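Local coordinates for serpin (Taeniopygia guttata, PDB 5HGC), which binds the steroid cortisol and, as a member of the serpin family, probably inhibits serine proteases, at residues R191-M205 with P347-I359. Numbering follows the deposited sequence.
Sequences REFFVDAETTVKVPM and PTIEFSHPFLMLI
Phe194 N donates a nearly straight hydrogen bond (2.8 Å, 171° at the hydrogen) to Ser352 O, a single backbone link between the antiparallel hairpin 191-205 and the chain that passes from strand 348-350 into strand 355-361. In the serpin fold the hairpin belongs to sheet C, as does strand 348-350, whereas strand 355-361 belongs to sheet B; the contact is an example of a linker between two sheets held by one backbone hydrogen bond together with side-chain contacts. Phe351, at the centre of an inverse gamma turn, starts the change of course, its ring resting edge-to-face with Phe273. Phe193, its CG anti to the backbone N (chi1 -171°), lays one face of its ring over Ser352 C and His353 CA, while Phe193 CZ lies 3.1 Å from His353 O. The edge of the Phe355 ring turns toward this phenyl, bringing Phe355 CE1 to 3.8 Å from Phe193 CE2.

Charge closes the other end. In one of its two deposited conformers, Arg191 grips Glu350 side-on: NE reaches OE2 at 2.7 Å, NH1 reaches OE1, and both oxygens are met on their syn sides although guanidinium and carboxylate planes are 47° apart. Water 1 donates to Glu350 OE2 and to Glu192 O, tying the carboxylate back to the hairpin, while Arg191 also makes a cation-pi contact with Tyr272. An alanine in place of Glu350 would probably leave the guanidinium without its carboxylate mate and the bridging water without one of its two acceptors. Next to the salt bridge, Met205, bent at chi2 and chi3, brings CE to 3.2 Å from Phe351 O and also against Ser352 CB. Farther along, the pyrrolidine ring of Pro354 meets the hairpin backbone, with Pro354 CD 3.4 Å from Phe194 O.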
loop_
_atom_site.group_PDB
_atom_site.type_symbol
_atom_site.label_atom_id
_atom_site.label_comp_id
_atom_site.label_asym_id
_atom_site.label_seq_id
_atom_site.Cartn_x
_atom_site.Cartn_y
_atom_site.Cartn_z
ATOM N N ARG A 191 23.469 -2.599 -14.264
ATOM C CA ARG A 191 23.514 -4.022 -14.530
ATOM C C ARG A 191 22.211 -4.418 -15.182
ATOM O O ARG A 191 21.277 -3.625 -15.245
ATOM C CB ARG A 191 23.697 -4.816 -13.232
ATOM C CG ARG A 191 25.126 -4.838 -12.696
ATOM C CD ARG A 191 25.215 -5.583 -11.371
ATOM N NE ARG A 191 25.133 -7.034 -11.524
ATOM C CZ ARG A 191 26.180 -7.847 -11.546
ATOM N NH1 ARG A 191 26.002 -9.157 -11.674
ATOM N NH2 ARG A 191 27.401 -7.349 -11.424
ATOM N N GLU A 192 22.157 -5.652 -15.643
ATOM C CA GLU A 192 21.068 -6.099 -16.418
ATOM C C GLU A 192 19.975 -6.662 -15.551
ATOM O O GLU A 192 20.255 -7.372 -14.585
ATOM C CB GLU A 192 21.547 -7.153 -17.397
ATOM C CG GLU A 192 22.132 -6.548 -18.662
ATOM C CD GLU A 192 22.526 -7.589 -19.695
ATOM O OE1 GLU A 192 22.533 -8.821 -19.387
ATOM O OE2 GLU A 192 22.846 -7.150 -20.820
ATOM N N PHE A 193 18.728 -6.354 -15.930
ATOM C CA PHE A 193 17.540 -6.852 -15.269
ATOM C C PHE A 193 16.736 -7.570 -16.324
ATOM O O PHE A 193 16.461 -7.010 -17.399
ATOM C CB PHE A 193 16.726 -5.684 -14.631
ATOM C CG PHE A 193 15.599 -6.154 -13.762
ATOM C CD1 PHE A 193 14.399 -6.615 -14.324
ATOM C CD2 PHE A 193 15.741 -6.176 -12.369
ATOM C CE1 PHE A 193 13.371 -7.116 -13.537
ATOM C CE2 PHE A 193 14.710 -6.684 -11.573
ATOM C CZ PHE A 193 13.519 -7.141 -12.158
ATOM N N PHE A 194 16.307 -8.787 -16.004
ATOM C CA PHE A 194 15.658 -9.666 -16.974
ATOM C C PHE A 194 14.169 -9.685 -16.737
ATOM O O PHE A 194 13.683 -10.416 -15.896
ATOM C CB PHE A 194 16.340 -11.078 -17.050
ATOM C CG PHE A 194 17.861 -10.984 -17.155
ATOM C CD1 PHE A 194 18.481 -10.659 -18.388
ATOM C CD2 PHE A 194 18.680 -11.088 -15.993
ATOM C CE1 PHE A 194 19.875 -10.480 -18.470
ATOM C CE2 PHE A 194 20.066 -10.912 -16.080
ATOM C CZ PHE A 194 20.663 -10.612 -17.323
ATOM N N VAL A 195 13.469 -8.852 -17.505
ATOM C CA VAL A 195 12.021 -8.750 -17.475
ATOM C C VAL A 195 11.257 -9.991 -17.981
ATOM O O VAL A 195 10.348 -10.453 -17.258
ATOM C CB VAL A 195 11.550 -7.474 -18.209
ATOM C CG1 VAL A 195 10.049 -7.277 -18.061
ATOM C CG2 VAL A 195 12.282 -6.230 -17.703
ATOM N N ASP A 196 11.629 -10.560 -19.154
ATOM C CA ASP A 196 10.705 -11.434 -20.010
ATOM C C ASP A 196 10.948 -12.947 -20.371
ATOM O O ASP A 196 10.018 -13.765 -20.266
ATOM C CB ASP A 196 10.369 -10.701 -21.321
ATOM C CG ASP A 196 8.969 -10.205 -21.367
ATOM O OD1 ASP A 196 8.083 -10.825 -20.745
ATOM O OD2 ASP A 196 8.738 -9.194 -22.044
ATOM N N ALA A 197 12.103 -13.315 -20.919
ATOM C CA ALA A 197 13.029 -12.379 -21.484
ATOM C C ALA A 197 13.009 -12.557 -23.006
ATOM O O ALA A 197 13.890 -13.164 -23.603
ATOM C CB ALA A 197 14.431 -12.478 -20.857
ATOM N N GLU A 198 11.928 -12.066 -23.603
ATOM C CA GLU A 198 12.051 -11.277 -24.822
ATOM C C GLU A 198 12.558 -9.819 -24.465
ATOM O O GLU A 198 12.939 -9.053 -25.361
ATOM C CB GLU A 198 10.743 -11.297 -25.638
ATOM N N THR A 199 12.608 -9.461 -23.163
ATOM C CA THR A 199 13.043 -8.102 -22.699
ATOM C C THR A 199 14.038 -8.047 -21.539
ATOM O O THR A 199 13.913 -8.779 -20.564
ATOM C CB THR A 199 11.856 -7.204 -22.286
ATOM O OG1 THR A 199 10.630 -7.845 -22.634
ATOM C CG2 THR A 199 11.960 -5.787 -22.939
ATOM N N THR A 200 14.975 -7.110 -21.656
ATOM C CA THR A 200 16.136 -6.970 -20.787
ATOM C C THR A 200 16.468 -5.504 -20.666
ATOM O O THR A 200 16.605 -4.830 -21.675
ATOM C CB THR A 200 17.366 -7.726 -21.372
ATOM O OG1 THR A 200 17.112 -9.138 -21.278
ATOM C CG2 THR A 200 18.730 -7.336 -20.646
ATOM N N VAL A 201 16.602 -5.004 -19.445
ATOM C CA VAL A 201 16.800 -3.555 -19.275
ATOM C C VAL A 201 18.025 -3.275 -18.409
ATOM O O VAL A 201 18.482 -4.149 -17.687
ATOM C CB VAL A 201 15.543 -2.830 -18.689
ATOM C CG1 VAL A 201 14.291 -3.019 -19.568
ATOM C CG2 VAL A 201 15.267 -3.297 -17.268
ATOM N N LYS A 202 18.559 -2.069 -18.493
ATOM C CA LYS A 202 19.600 -1.718 -17.583
ATOM C C LYS A 202 19.041 -0.886 -16.430
ATOM O O LYS A 202 18.196 -0.030 -16.636
ATOM C CB LYS A 202 20.848 -1.186 -18.304
ATOM C CG LYS A 202 21.741 -2.379 -18.730
ATOM C CD LYS A 202 22.919 -2.020 -19.626
ATOM C CE LYS A 202 22.525 -2.114 -21.098
ATOM N NZ LYS A 202 23.055 -0.949 -21.868
ATOM N N VAL A 203 19.481 -1.201 -15.216
ATOM C CA VAL A 203 18.939 -0.654 -13.989
ATOM C C VAL A 203 20.142 -0.343 -13.100
ATOM O O VAL A 203 21.117 -1.083 -13.133
ATOM C CB VAL A 203 17.979 -1.691 -13.329
ATOM C CG1 VAL A 203 18.753 -2.842 -12.704
ATOM C CG2 VAL A 203 17.118 -1.044 -12.266
ATOM N N PRO A 204 20.115 0.766 -12.340
ATOM C CA PRO A 204 21.234 0.905 -11.393
ATOM C C PRO A 204 21.076 -0.096 -10.223
ATOM O O PRO A 204 20.159 0.018 -9.396
ATOM C CB PRO A 204 21.171 2.380 -10.934
ATOM C CG PRO A 204 19.809 2.866 -11.319
ATOM C CD PRO A 204 19.286 1.980 -12.436
ATOM N N MET A 205 21.960 -1.093 -10.206
ATOM C CA MET A 205 21.929 -2.176 -9.236
ATOM C C MET A 205 22.819 -1.822 -8.043
ATOM O O MET A 205 24.017 -1.609 -8.198
ATOM C CB MET A 205 22.376 -3.444 -9.925
ATOM C CG MET A 205 22.213 -4.687 -9.095
ATOM S SD MET A 205 20.490 -5.157 -8.935
ATOM C CE MET A 205 19.978 -5.817 -10.534
ATOM N N PRO A 347 27.351 -16.406 0.077
ATOM C CA PRO A 347 26.302 -16.396 -0.997
ATOM C C PRO A 347 26.159 -15.015 -1.630
ATOM O O PRO A 347 26.573 -14.006 -1.020
ATOM C CB PRO A 347 25.013 -16.772 -0.265
ATOM C CG PRO A 347 25.353 -16.669 1.175
ATOM C CD PRO A 347 26.832 -16.867 1.366
ATOM N N THR A 348 25.651 -14.988 -2.859
ATOM C CA THR A 348 25.299 -13.757 -3.540
ATOM C C THR A 348 23.827 -13.876 -3.905
ATOM O O THR A 348 23.440 -14.888 -4.484
ATOM C CB THR A 348 26.129 -13.610 -4.825
ATOM O OG1 THR A 348 27.498 -13.554 -4.473
ATOM C CG2 THR A 348 25.805 -12.340 -5.591
ATOM N N ILE A 349 23.015 -12.880 -3.545
ATOM C CA ILE A 349 21.606 -12.793 -3.996
ATOM C C ILE A 349 21.467 -11.529 -4.836
ATOM O O ILE A 349 21.847 -10.433 -4.405
ATOM C CB ILE A 349 20.583 -12.702 -2.838
ATOM C CG1 ILE A 349 20.786 -13.827 -1.791
ATOM C CG2 ILE A 349 19.132 -12.659 -3.350
ATOM C CD1 ILE A 349 20.684 -15.252 -2.310
ATOM N N GLU A 350 20.945 -11.693 -6.046
ATOM C CA GLU A 350 20.840 -10.579 -6.969
ATOM C C GLU A 350 19.405 -10.411 -7.481
ATOM O O GLU A 350 18.879 -11.277 -8.151
ATOM C CB GLU A 350 21.837 -10.739 -8.110
ATOM C CG GLU A 350 21.638 -9.676 -9.171
ATOM C CD GLU A 350 22.760 -9.582 -10.175
ATOM O OE1 GLU A 350 23.380 -10.637 -10.486
ATOM O OE2 GLU A 350 22.987 -8.433 -10.634
ATOM N N PHE A 351 18.752 -9.311 -7.134
ATOM C CA PHE A 351 17.367 -9.127 -7.576
ATOM C C PHE A 351 17.429 -8.567 -8.982
ATOM O O PHE A 351 17.485 -7.357 -9.199
ATOM C CB PHE A 351 16.639 -8.206 -6.603
ATOM C CG PHE A 351 16.206 -8.903 -5.350
ATOM C CD1 PHE A 351 17.142 -9.174 -4.314
ATOM C CD2 PHE A 351 14.879 -9.331 -5.206
ATOM C CE1 PHE A 351 16.760 -9.859 -3.160
ATOM C CE2 PHE A 351 14.498 -9.998 -4.049
ATOM C CZ PHE A 351 15.428 -10.285 -3.024
ATOM N N SER A 352 17.513 -9.451 -9.949
ATOM C CA SER A 352 17.772 -8.988 -11.288
ATOM C C SER A 352 16.757 -9.614 -12.221
ATOM O O SER A 352 16.897 -9.578 -13.422
ATOM C CB SER A 352 19.208 -9.308 -11.698
ATOM O OG SER A 352 19.346 -10.707 -11.800
ATOM N N HIS A 353 15.759 -10.234 -11.650
ATOM C CA HIS A 353 14.612 -10.609 -12.421
ATOM C C HIS A 353 13.333 -10.256 -11.569
ATOM O O HIS A 353 13.473 -9.739 -10.444
ATOM C CB HIS A 353 14.767 -12.043 -12.928
ATOM C CG HIS A 353 14.806 -13.069 -11.856
ATOM N ND1 HIS A 353 15.984 -13.482 -11.272
ATOM C CD2 HIS A 353 13.811 -13.763 -11.242
ATOM C CE1 HIS A 353 15.719 -14.394 -10.348
ATOM N NE2 HIS A 353 14.408 -14.587 -10.310
ATOM N N PRO A 354 12.108 -10.454 -12.094
ATOM C CA PRO A 354 10.984 -9.903 -11.332
ATOM C C PRO A 354 10.843 -10.444 -9.904
ATOM O O PRO A 354 11.085 -11.639 -9.656
ATOM C CB PRO A 354 9.760 -10.315 -12.174
ATOM C CG PRO A 354 10.304 -10.423 -13.552
ATOM C CD PRO A 354 11.625 -11.109 -13.318
ATOM N N PHE A 355 10.433 -9.545 -8.999
ATOM C CA PHE A 355 10.358 -9.804 -7.551
ATOM C C PHE A 355 9.228 -9.022 -6.884
ATOM O O PHE A 355 8.762 -8.034 -7.432
ATOM C CB PHE A 355 11.681 -9.403 -6.921
ATOM C CG PHE A 355 12.003 -7.932 -7.050
ATOM C CD1 PHE A 355 12.631 -7.430 -8.208
ATOM C CD2 PHE A 355 11.721 -7.039 -5.969
ATOM C CE1 PHE A 355 12.921 -6.085 -8.330
ATOM C CE2 PHE A 355 12.079 -5.699 -6.068
ATOM C CZ PHE A 355 12.669 -5.220 -7.250
ATOM N N LEU A 356 8.819 -9.449 -5.702
ATOM C CA LEU A 356 7.925 -8.692 -4.877
ATOM C C LEU A 356 8.695 -7.857 -3.881
ATOM O O LEU A 356 9.777 -8.278 -3.389
ATOM C CB LEU A 356 6.993 -9.611 -4.113
ATOM C CG LEU A 356 6.241 -10.662 -4.923
ATOM C CD1 LEU A 356 5.199 -11.313 -4.030
ATOM C CD2 LEU A 356 5.580 -10.041 -6.136
ATOM N N MET A 357 8.152 -6.660 -3.596
ATOM C CA MET A 357 8.601 -5.871 -2.454
ATOM C C MET A 357 7.399 -5.578 -1.502
ATOM O O MET A 357 6.374 -4.960 -1.917
ATOM C CB MET A 357 9.297 -4.621 -2.910
ATOM C CG MET A 357 9.764 -3.821 -1.722
ATOM S SD MET A 357 10.835 -2.531 -2.359
ATOM C CE MET A 357 11.678 -1.855 -0.918
ATOM N N LEU A 358 7.489 -6.063 -0.256
ATOM C CA LEU A 358 6.374 -5.909 0.679
ATOM C C LEU A 358 6.873 -5.094 1.869
ATOM O O LEU A 358 7.862 -5.469 2.526
ATOM C CB LEU A 358 5.800 -7.248 1.133
ATOM C CG LEU A 358 5.703 -8.337 0.057
ATOM C CD1 LEU A 358 5.312 -9.650 0.705
ATOM C CD2 LEU A 358 4.718 -7.960 -1.040
ATOM N N ILE A 359 6.227 -3.954 2.123
ATOM C CA ILE A 359 6.723 -3.058 3.158
ATOM C C ILE A 359 5.731 -3.064 4.263
ATOM O O ILE A 359 4.555 -2.857 4.011
ATOM C CB ILE A 359 6.965 -1.667 2.619
ATOM C CG1 ILE A 359 7.967 -1.760 1.442
ATOM C CG2 ILE A 359 7.435 -0.763 3.733
ATOM C CD1 ILE A 359 8.147 -0.507 0.581
HETATM O O HOH W 1 22.906 -8.145 -13.566
#